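PDB 4GAM: methane monooxygenase regulatory protein B from Methylococcus capsulatus, which regulates soluble methane monooxygenase, probably by docking on the hydroxylase component and tuning its reactivity toward methane and dioxygen. Local coordinates for residues D36-L42 / W77-G83; F100-L106 / T118-F123; T112-Y117 / I125-M130. All coordinates share one frame; numbering follows the deposited sequence.

Interaction 1 (D36-L42 / W77-G83)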
# COMPACT_ATOMS: atom_id res chain seq x y z
N ASP D 36 -22.93 1.69 -32.20
CA ASP D 36 -23.22 0.45 -31.49
C ASP D 36 -22.00 -0.06 -30.74
O ASP D 36 -21.99 -1.19 -30.24
CB ASP D 36 -23.72 -0.63 -32.46
CG ASP D 36 -22.60 -1.23 -33.29
OD1 ASP D 36 -21.65 -0.50 -33.64
OD2 ASP D 36 -22.66 -2.45 -33.59
N THR D 37 -20.96 0.76 -30.68
CA THR D 37 -19.69 0.34 -30.10
C THR D 37 -19.61 0.63 -28.61
O THR D 37 -20.58 1.08 -27.99
CB THR D 37 -18.49 0.99 -30.81
OG1 THR D 37 -18.47 2.40 -30.54
CG2 THR D 37 -18.57 0.77 -32.31
N VAL D 38 -18.44 0.36 -28.04
CA VAL D 38 -18.21 0.55 -26.62
C VAL D 38 -16.73 0.88 -26.43
O VAL D 38 -15.88 0.38 -27.17
CB VAL D 38 -18.62 -0.72 -25.81
CG1 VAL D 38 -17.40 -1.46 -25.27
CG2 VAL D 38 -19.57 -0.35 -24.69
N VAL D 39 -16.43 1.73 -25.46
CA VAL D 39 -15.05 2.11 -25.20
C VAL D 39 -14.64 1.78 -23.77
O VAL D 39 -15.27 2.24 -22.81
CB VAL D 39 -14.79 3.60 -25.49
CG1 VAL D 39 -13.33 3.95 -25.23
CG2 VAL D 39 -15.18 3.93 -26.92
N LEU D 40 -13.59 0.98 -23.64
CA LEU D 40 -13.06 0.62 -22.33
C LEU D 40 -11.62 1.12 -22.20
O LEU D 40 -10.78 0.87 -23.07
CB LEU D 40 -13.12 -0.89 -22.14
CG LEU D 40 -12.74 -1.43 -20.76
CD1 LEU D 40 -13.46 -0.67 -19.67
CD2 LEU D 40 -13.05 -2.92 -20.68
N VAL D 41 -11.35 1.84 -21.11
CA VAL D 41 -10.00 2.32 -20.84
C VAL D 41 -9.44 1.61 -19.62
O VAL D 41 -9.98 1.74 -18.51
CB VAL D 41 -9.97 3.84 -20.59
CG1 VAL D 41 -8.61 4.26 -20.05
CG2 VAL D 41 -10.30 4.60 -21.87
N LEU D 42 -8.35 0.88 -19.82
CA LEU D 42 -7.74 0.10 -18.74
C LEU D 42 -6.31 0.54 -18.44
O LEU D 42 -5.44 0.51 -19.31
CB LEU D 42 -7.79 -1.40 -19.07
CG LEU D 42 -9.19 -1.98 -19.27
CD1 LEU D 42 -9.12 -3.45 -19.65
CD2 LEU D 42 -10.03 -1.81 -18.01
N TRP D 77 -4.59 1.28 -21.86
CA TRP D 77 -5.03 0.52 -23.02
C TRP D 77 -6.36 1.05 -23.52
O TRP D 77 -7.34 1.10 -22.77
CB TRP D 77 -5.15 -0.96 -22.68
CG TRP D 77 -3.86 -1.57 -22.25
CD1 TRP D 77 -3.47 -1.84 -20.98
CD2 TRP D 77 -2.77 -1.96 -23.10
NE1 TRP D 77 -2.21 -2.39 -20.98
CE2 TRP D 77 -1.76 -2.47 -22.27
CE3 TRP D 77 -2.57 -1.92 -24.48
CZ2 TRP D 77 -0.55 -2.95 -22.77
CZ3 TRP D 77 -1.37 -2.40 -24.98
CH2 TRP D 77 -0.38 -2.90 -24.13
N TRP D 78 -6.39 1.45 -24.78
CA TRP D 78 -7.61 1.93 -25.39
C TRP D 78 -8.31 0.75 -26.08
O TRP D 78 -7.88 0.30 -27.14
CB TRP D 78 -7.30 3.05 -26.38
CG TRP D 78 -8.50 3.71 -26.98
CD1 TRP D 78 -9.20 4.77 -26.48
CD2 TRP D 78 -9.13 3.37 -28.22
NE1 TRP D 78 -10.23 5.10 -27.32
CE2 TRP D 78 -10.21 4.26 -28.40
CE3 TRP D 78 -8.89 2.39 -29.19
CZ2 TRP D 78 -11.05 4.20 -29.51
CZ3 TRP D 78 -9.72 2.34 -30.30
CH2 TRP D 78 -10.78 3.24 -30.45
N ILE D 79 -9.36 0.24 -25.45
CA ILE D 79 -10.11 -0.89 -25.96
C ILE D 79 -11.44 -0.43 -26.56
O ILE D 79 -12.12 0.42 -25.98
CB ILE D 79 -10.39 -1.95 -24.86
CG1 ILE D 79 -9.08 -2.52 -24.32
CG2 ILE D 79 -11.26 -3.07 -25.36
CD1 ILE D 79 -8.69 -1.96 -22.98
N LYS D 80 -11.81 -0.99 -27.71
CA LYS D 80 -13.06 -0.65 -28.37
C LYS D 80 -13.65 -1.87 -29.06
O LYS D 80 -12.99 -2.51 -29.87
CB LYS D 80 -12.84 0.48 -29.37
CG LYS D 80 -14.05 0.87 -30.21
CD LYS D 80 -14.01 2.35 -30.54
CE LYS D 80 -15.09 2.75 -31.53
NZ LYS D 80 -15.16 4.24 -31.66
N ALA D 81 -14.90 -2.20 -28.73
CA ALA D 81 -15.56 -3.36 -29.31
C ALA D 81 -16.98 -3.02 -29.74
O ALA D 81 -17.49 -1.94 -29.42
CB ALA D 81 -15.57 -4.51 -28.32
N ASN D 82 -17.61 -3.94 -30.46
CA ASN D 82 -18.98 -3.76 -30.90
C ASN D 82 -19.99 -4.41 -29.97
O ASN D 82 -19.99 -5.63 -29.78
CB ASN D 82 -19.17 -4.29 -32.33
CG ASN D 82 -18.75 -3.29 -33.38
OD1 ASN D 82 -17.62 -3.33 -33.88
ND2 ASN D 82 -19.65 -2.39 -33.73
N GLY D 83 -20.86 -3.59 -29.38
CA GLY D 83 -21.93 -4.10 -28.54
C GLY D 83 -21.61 -4.06 -27.07
O GLY D 83 -22.23 -3.30 -26.32

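Interaction 2 (F100-L106 / T118-F123)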
# COMPACT_ATOMS: atom_id res chain seq x y z
N PHE D 100 -9.63 -11.90 -5.94
CA PHE D 100 -9.87 -10.79 -6.85
C PHE D 100 -11.36 -10.71 -7.19
O PHE D 100 -11.92 -11.63 -7.78
CB PHE D 100 -9.07 -11.00 -8.14
CG PHE D 100 -8.53 -9.74 -8.75
CD1 PHE D 100 -7.43 -9.10 -8.19
CD2 PHE D 100 -9.08 -9.21 -9.91
CE1 PHE D 100 -6.91 -7.95 -8.76
CE2 PHE D 100 -8.56 -8.06 -10.48
CZ PHE D 100 -7.47 -7.43 -9.91
N ASN D 101 -11.99 -9.61 -6.80
CA ASN D 101 -13.38 -9.38 -7.16
C ASN D 101 -13.49 -8.34 -8.26
O ASN D 101 -12.53 -8.12 -8.99
CB ASN D 101 -14.22 -8.97 -5.94
CG ASN D 101 -13.54 -7.93 -5.08
OD1 ASN D 101 -12.58 -7.29 -5.47
ND2 ASN D 101 -14.06 -7.75 -3.87
N VAL D 102 -14.65 -7.71 -8.39
CA VAL D 102 -14.81 -6.63 -9.36
C VAL D 102 -14.17 -5.35 -8.83
O VAL D 102 -13.64 -4.54 -9.59
CB VAL D 102 -16.28 -6.36 -9.70
CG1 VAL D 102 -16.75 -7.26 -10.83
CG2 VAL D 102 -17.15 -6.53 -8.48
N TYR D 103 -14.24 -5.19 -7.51
CA TYR D 103 -13.72 -4.00 -6.86
C TYR D 103 -12.19 -4.01 -6.84
O TYR D 103 -11.56 -2.96 -6.86
CB TYR D 103 -14.29 -3.87 -5.45
CG TYR D 103 -15.80 -4.01 -5.40
CD1 TYR D 103 -16.62 -2.96 -5.80
CD2 TYR D 103 -16.39 -5.18 -4.96
CE1 TYR D 103 -18.00 -3.08 -5.76
CE2 TYR D 103 -17.77 -5.31 -4.92
CZ TYR D 103 -18.57 -4.26 -5.32
OH TYR D 103 -19.94 -4.39 -5.27
N ASP D 104 -11.60 -5.20 -6.81
CA ASP D 104 -10.16 -5.31 -6.96
C ASP D 104 -9.78 -5.01 -8.40
O ASP D 104 -8.71 -4.47 -8.67
CB ASP D 104 -9.65 -6.70 -6.56
CG ASP D 104 -9.35 -6.81 -5.07
OD1 ASP D 104 -8.47 -6.06 -4.58
OD2 ASP D 104 -9.97 -7.65 -4.39
N PHE D 105 -10.68 -5.37 -9.32
CA PHE D 105 -10.50 -5.12 -10.74
C PHE D 105 -10.80 -3.66 -11.11
O PHE D 105 -10.21 -3.10 -12.03
CB PHE D 105 -11.39 -6.08 -11.55
CG PHE D 105 -11.44 -5.78 -13.02
CD1 PHE D 105 -10.42 -6.18 -13.87
CD2 PHE D 105 -12.53 -5.11 -13.57
CE1 PHE D 105 -10.47 -5.91 -15.22
CE2 PHE D 105 -12.59 -4.84 -14.92
CZ PHE D 105 -11.56 -5.24 -15.75
N LEU D 106 -11.72 -3.06 -10.36
CA LEU D 106 -12.11 -1.68 -10.57
C LEU D 106 -11.01 -0.68 -10.17
O LEU D 106 -11.19 0.53 -10.30
CB LEU D 106 -13.40 -1.38 -9.80
CG LEU D 106 -14.72 -1.33 -10.58
CD1 LEU D 106 -14.72 -2.31 -11.73
CD2 LEU D 106 -15.90 -1.61 -9.66
N THR D 118 -21.96 -3.84 -12.40
CA THR D 118 -21.45 -5.12 -11.90
C THR D 118 -22.57 -6.02 -11.40
O THR D 118 -23.36 -5.63 -10.54
CB THR D 118 -20.43 -4.92 -10.76
OG1 THR D 118 -21.07 -4.35 -9.62
CG2 THR D 118 -19.30 -4.01 -11.21
N LEU D 119 -22.63 -7.23 -11.95
CA LEU D 119 -23.59 -8.23 -11.50
C LEU D 119 -22.86 -9.28 -10.66
O LEU D 119 -22.47 -10.33 -11.17
CB LEU D 119 -24.28 -8.89 -12.69
CG LEU D 119 -25.80 -8.70 -12.79
CD1 LEU D 119 -26.15 -7.22 -12.92
CD2 LEU D 119 -26.36 -9.50 -13.96
N GLY D 120 -22.68 -8.98 -9.38
CA GLY D 120 -21.87 -9.82 -8.52
C GLY D 120 -20.40 -9.55 -8.77
O GLY D 120 -19.94 -8.42 -8.61
N ASN D 121 -19.67 -10.58 -9.17
CA ASN D 121 -18.26 -10.42 -9.55
C ASN D 121 -18.07 -10.48 -11.06
O ASN D 121 -17.05 -10.97 -11.55
CB ASN D 121 -17.39 -11.47 -8.85
CG ASN D 121 -17.27 -11.24 -7.36
OD1 ASN D 121 -18.13 -10.60 -6.75
ND2 ASN D 121 -16.21 -11.77 -6.77
N LYS D 122 -19.06 -9.98 -11.80
CA LYS D 122 -19.02 -10.00 -13.25
C LYS D 122 -19.26 -8.60 -13.81
O LYS D 122 -20.40 -8.14 -13.88
CB LYS D 122 -20.06 -10.98 -13.79
CG LYS D 122 -19.53 -11.95 -14.83
CD LYS D 122 -20.09 -13.36 -14.64
CE LYS D 122 -19.53 -14.32 -15.68
NZ LYS D 122 -20.00 -15.73 -15.47
N PHE D 123 -18.18 -7.93 -14.19
CA PHE D 123 -18.26 -6.57 -14.72
C PHE D 123 -18.56 -6.56 -16.22
O PHE D 123 -17.86 -7.19 -17.01
CB PHE D 123 -16.96 -5.81 -14.43
CG PHE D 123 -16.90 -4.45 -15.06
CD1 PHE D 123 -17.43 -3.35 -14.41
CD2 PHE D 123 -16.30 -4.26 -16.30
CE1 PHE D 123 -17.37 -2.09 -14.99
CE2 PHE D 123 -16.24 -3.01 -16.88
CZ PHE D 123 -16.77 -1.92 -16.23

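Interaction 3 (T112-Y117 / I125-M130)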
# COMPACT_ATOMS: atom_id res chain seq x y z
N THR D 112 -14.85 4.60 -19.24
CA THR D 112 -15.90 3.86 -19.92
C THR D 112 -16.65 4.80 -20.84
O THR D 112 -16.91 5.95 -20.49
CB THR D 112 -16.86 3.25 -18.88
OG1 THR D 112 -16.31 2.03 -18.38
CG2 THR D 112 -18.23 2.97 -19.49
N ILE D 113 -16.98 4.34 -22.04
CA ILE D 113 -17.95 5.03 -22.87
C ILE D 113 -19.02 4.01 -23.25
O ILE D 113 -18.81 3.15 -24.11
CB ILE D 113 -17.31 5.69 -24.10
CG1 ILE D 113 -16.06 6.48 -23.71
CG2 ILE D 113 -18.30 6.61 -24.78
CD1 ILE D 113 -15.42 7.22 -24.86
N GLY D 114 -20.17 4.12 -22.60
CA GLY D 114 -21.21 3.11 -22.65
C GLY D 114 -21.72 2.93 -21.23
O GLY D 114 -21.26 3.63 -20.33
N ARG D 115 -22.67 2.02 -21.02
CA ARG D 115 -23.18 1.80 -19.67
C ARG D 115 -22.40 0.69 -18.99
O ARG D 115 -22.24 -0.40 -19.54
CB ARG D 115 -24.67 1.46 -19.66
CG ARG D 115 -25.42 1.85 -20.91
CD ARG D 115 -25.58 3.36 -21.06
NE ARG D 115 -24.76 3.90 -22.14
CZ ARG D 115 -24.98 3.69 -23.43
NH1 ARG D 115 -26.01 2.95 -23.83
NH2 ARG D 115 -24.18 4.23 -24.34
N ALA D 116 -21.92 0.97 -17.78
CA ALA D 116 -21.18 -0.02 -17.01
C ALA D 116 -21.97 -0.41 -15.76
O ALA D 116 -22.74 0.39 -15.23
CB ALA D 116 -19.81 0.51 -16.63
N TYR D 117 -21.77 -1.64 -15.30
CA TYR D 117 -22.41 -2.15 -14.09
C TYR D 117 -21.80 -3.48 -13.67
O TYR D 117 -21.18 -4.17 -14.48
CB TYR D 117 -23.92 -2.29 -14.28
CG TYR D 117 -24.35 -3.26 -15.36
CD1 TYR D 117 -24.36 -2.88 -16.70
CD2 TYR D 117 -24.75 -4.55 -15.04
CE1 TYR D 117 -24.75 -3.76 -17.69
CE2 TYR D 117 -25.14 -5.44 -16.02
CZ TYR D 117 -25.14 -5.04 -17.35
OH TYR D 117 -25.53 -5.92 -18.33
N ILE D 125 -19.75 -3.95 -19.62
CA ILE D 125 -19.98 -2.64 -20.22
C ILE D 125 -20.67 -2.80 -21.57
O ILE D 125 -20.21 -3.57 -22.42
CB ILE D 125 -18.67 -1.83 -20.37
CG1 ILE D 125 -18.90 -0.59 -21.23
CG2 ILE D 125 -17.55 -2.70 -20.94
CD1 ILE D 125 -17.62 0.12 -21.61
N THR D 126 -21.78 -2.09 -21.78
CA THR D 126 -22.60 -2.32 -22.96
C THR D 126 -23.12 -1.04 -23.61
O THR D 126 -23.10 0.04 -23.01
CB THR D 126 -23.79 -3.25 -22.63
OG1 THR D 126 -24.78 -3.17 -23.66
CG2 THR D 126 -24.42 -2.84 -21.31
N SER D 127 -23.57 -1.17 -24.85
CA SER D 127 -24.08 -0.04 -25.62
C SER D 127 -25.60 0.02 -25.50
O SER D 127 -26.24 0.97 -25.99
CB SER D 127 -23.67 -0.16 -27.09
OG SER D 127 -23.79 1.08 -27.76
N GLU D 128 -26.18 -0.98 -24.85
CA GLU D 128 -27.62 -1.03 -24.63
C GLU D 128 -28.04 0.01 -23.59
O GLU D 128 -27.39 0.14 -22.55
CB GLU D 128 -28.07 -2.42 -24.19
CG GLU D 128 -29.52 -2.74 -24.52
CD GLU D 128 -30.26 -3.45 -23.39
OE1 GLU D 128 -29.68 -4.35 -22.76
OE2 GLU D 128 -31.43 -3.09 -23.14
N LEU D 129 -29.11 0.74 -23.88
CA LEU D 129 -29.63 1.73 -22.95
C LEU D 129 -30.52 1.09 -21.89
O LEU D 129 -31.71 0.84 -22.13
CB LEU D 129 -30.38 2.83 -23.70
CG LEU D 129 -29.52 3.76 -24.55
CD1 LEU D 129 -30.39 4.55 -25.51
CD2 LEU D 129 -28.71 4.70 -23.67
N MET D 130 -29.95 0.84 -20.72
CA MET D 130 -30.61 0.07 -19.66
C MET D 130 -31.76 0.82 -18.99
O MET D 130 -31.54 1.78 -18.24
CB MET D 130 -29.58 -0.37 -18.61
CG MET D 130 -28.48 -1.27 -19.15
SD MET D 130 -29.14 -2.66 -20.08
CE MET D 130 -27.69 -3.70 -20.23

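Interaction 1 (D36-L42 / W77-G83)
Leu40 and Ile79 face each other as an antiparallel hydrogen-bonded pair and exchange two backbone bonds, Leu40 N to Ile79 O and Ile79 N to Leu40 O, both 2.8 Å. Leu42 and Trp77 repeat the pattern at one end; toward the other the pairing continues through Val38 and Ala81, where Val38 N to Ala81 O is weak, and Gly83 N closes on Asp36 O. On the face carrying Leu40 and Leu42, CD1 of Ile79 lies 3.7 Å from CD1 of Leu42; CG1 of Ile79, set beside its own backbone N (chi1 -62°), directs the chain that way. The opposite face holds Thr37, Val39, Trp78 and Lys80. Here Lys80 slants across Thr37 and Val39, CE 3.5 Å from Thr37 OG1, which is hydrogen-bonded to Ser35 OG. Lys80 NZ reaches outward to a salt bridge with an acidic side chain of another protein chain. A methionine in its place would probably leave that acid without its mate. At the strand end, Asn82 ND2 gives a weak bond to Asp36 OD2, while Asn82 OD1 is taken by Asn6. Helix 46-63 packs against Leu42 and Trp77, and strands 109-113 and 69-72 flank the pair, so both are central strands of a four-stranded antiparallel sheet.

Interaction 2 (F100-L106 / T118-F123)
Val102 carries the contact, its CB directed from the short, weakly bonded helix 102-105 toward the turn that joins strands 115-118 and 122-126. Its two methyls divide the work. CG1, beside the backbone N (chi1 -87°), rests 3.5 Å from Asn121 C and also touches Phe123 CB, whereas CG2 lies 3.4 Å from Gly120 O. Thr118 CG2 meets Val102 CB at 4.1 Å, and the same threonine methyl sits at the edge of the Phe123 ring, in its plane. Deeper in, Phe105 and Leu106 add to the apolar packing: Phe105 CE2 approaches Phe123 CD2 at 4.0 Å, the two rings inclined at 52°, and Leu106 CD1 reaches Phe123 CD1 at the same 4.0 Å.

The outer part is looser and more polar. Asn121 ND2 passes 3.5 Å from Asn101 CB, but its hydrogen bond goes to Asp90. Asn101 instead serves its own helix as N-cap: OD1 accepts from Asp104 N at 2.7 Å, the donor tilted 30° from the carbonyl plane. Leu119, at the start of the turn, is exposed and poorly ordered, and Lys122 points away from the helix. Another protein chain packs on Asn101, Tyr103 and Asn121, with a basic side chain in a salt bridge with Asp104 OD2 and a polar one bonding Tyr103 OH, consistent with a docking surface. Apolar contacts thus hold the helix to the hairpin end. Helix 89-96 touches Phe100, Val102 and Phe105, and strand 84-88 pairs with strand 122-126 through Phe123 and Val87.

Interaction 3 (T112-Y117 / I125-M130)
Arg115 and Thr126 satisfy each other's backbone polar groups: Arg115 N donates to Thr126 O and Thr126 N to Arg115 O, each at 2.8 Å. The CA of Ile125 adds a CH contact to that same Arg115 O at 3.3 Å. The Arg115 side chain bends at chi2 and chi3, which brings its guanidinium back beneath the departing chain; one face lies under Thr126 O, and NH1 makes a weak bond to Ser127 O at 2.9 Å. Ser127 O also accepts from a basic side chain of another protein chain, while an aromatic side chain there forms a cation-pi contact with Arg115. Ser127 OG has a weak hydrogen bond with Thr37 O. Thr126 turns OG1 opposite its own amide nitrogen (chi1 164°), and OG1 accepts from Glu128 N at 2.9 Å, an ST turn that bends the chain as it leaves the strand. The threonine methyl is thereby turned to the edge of the Tyr117 ring, CG2 to CE1 3.7 Å; Met130 CE also touches this tyrosine. On the other face Thr112 CG2 and Ile125 CD1 meet tip to tip. Strands 115-118 and 122-126 form a beta hairpin, whose second strand also pairs with strand 84-88, and Ile113 and Ser127 bond through their backbones to Val39 and Gly83.

How the interactions relate
Interaction 1 lies near the centre of the chain, at the heart of the four-stranded sheet; interactions 3 and 2 follow outward, with centres about 10 Å and 18 Å from it. Interaction 1 closes along the chain before the other two open, whereas the segments of interactions 2 and 3 alternate. Interactions 1 and 3 touch directly through probable backbone hydrogen bonds, one of them within the four-stranded sheet, between strands 37-43 and 109-113. The chain passes from that sheet into the three-stranded one at Gly114. Interactions 2 and 3 share strand 122-126, with centres about 15 Å apart. All three have residues that meet another protein chain, consistent with a docking surface that spans both sheets.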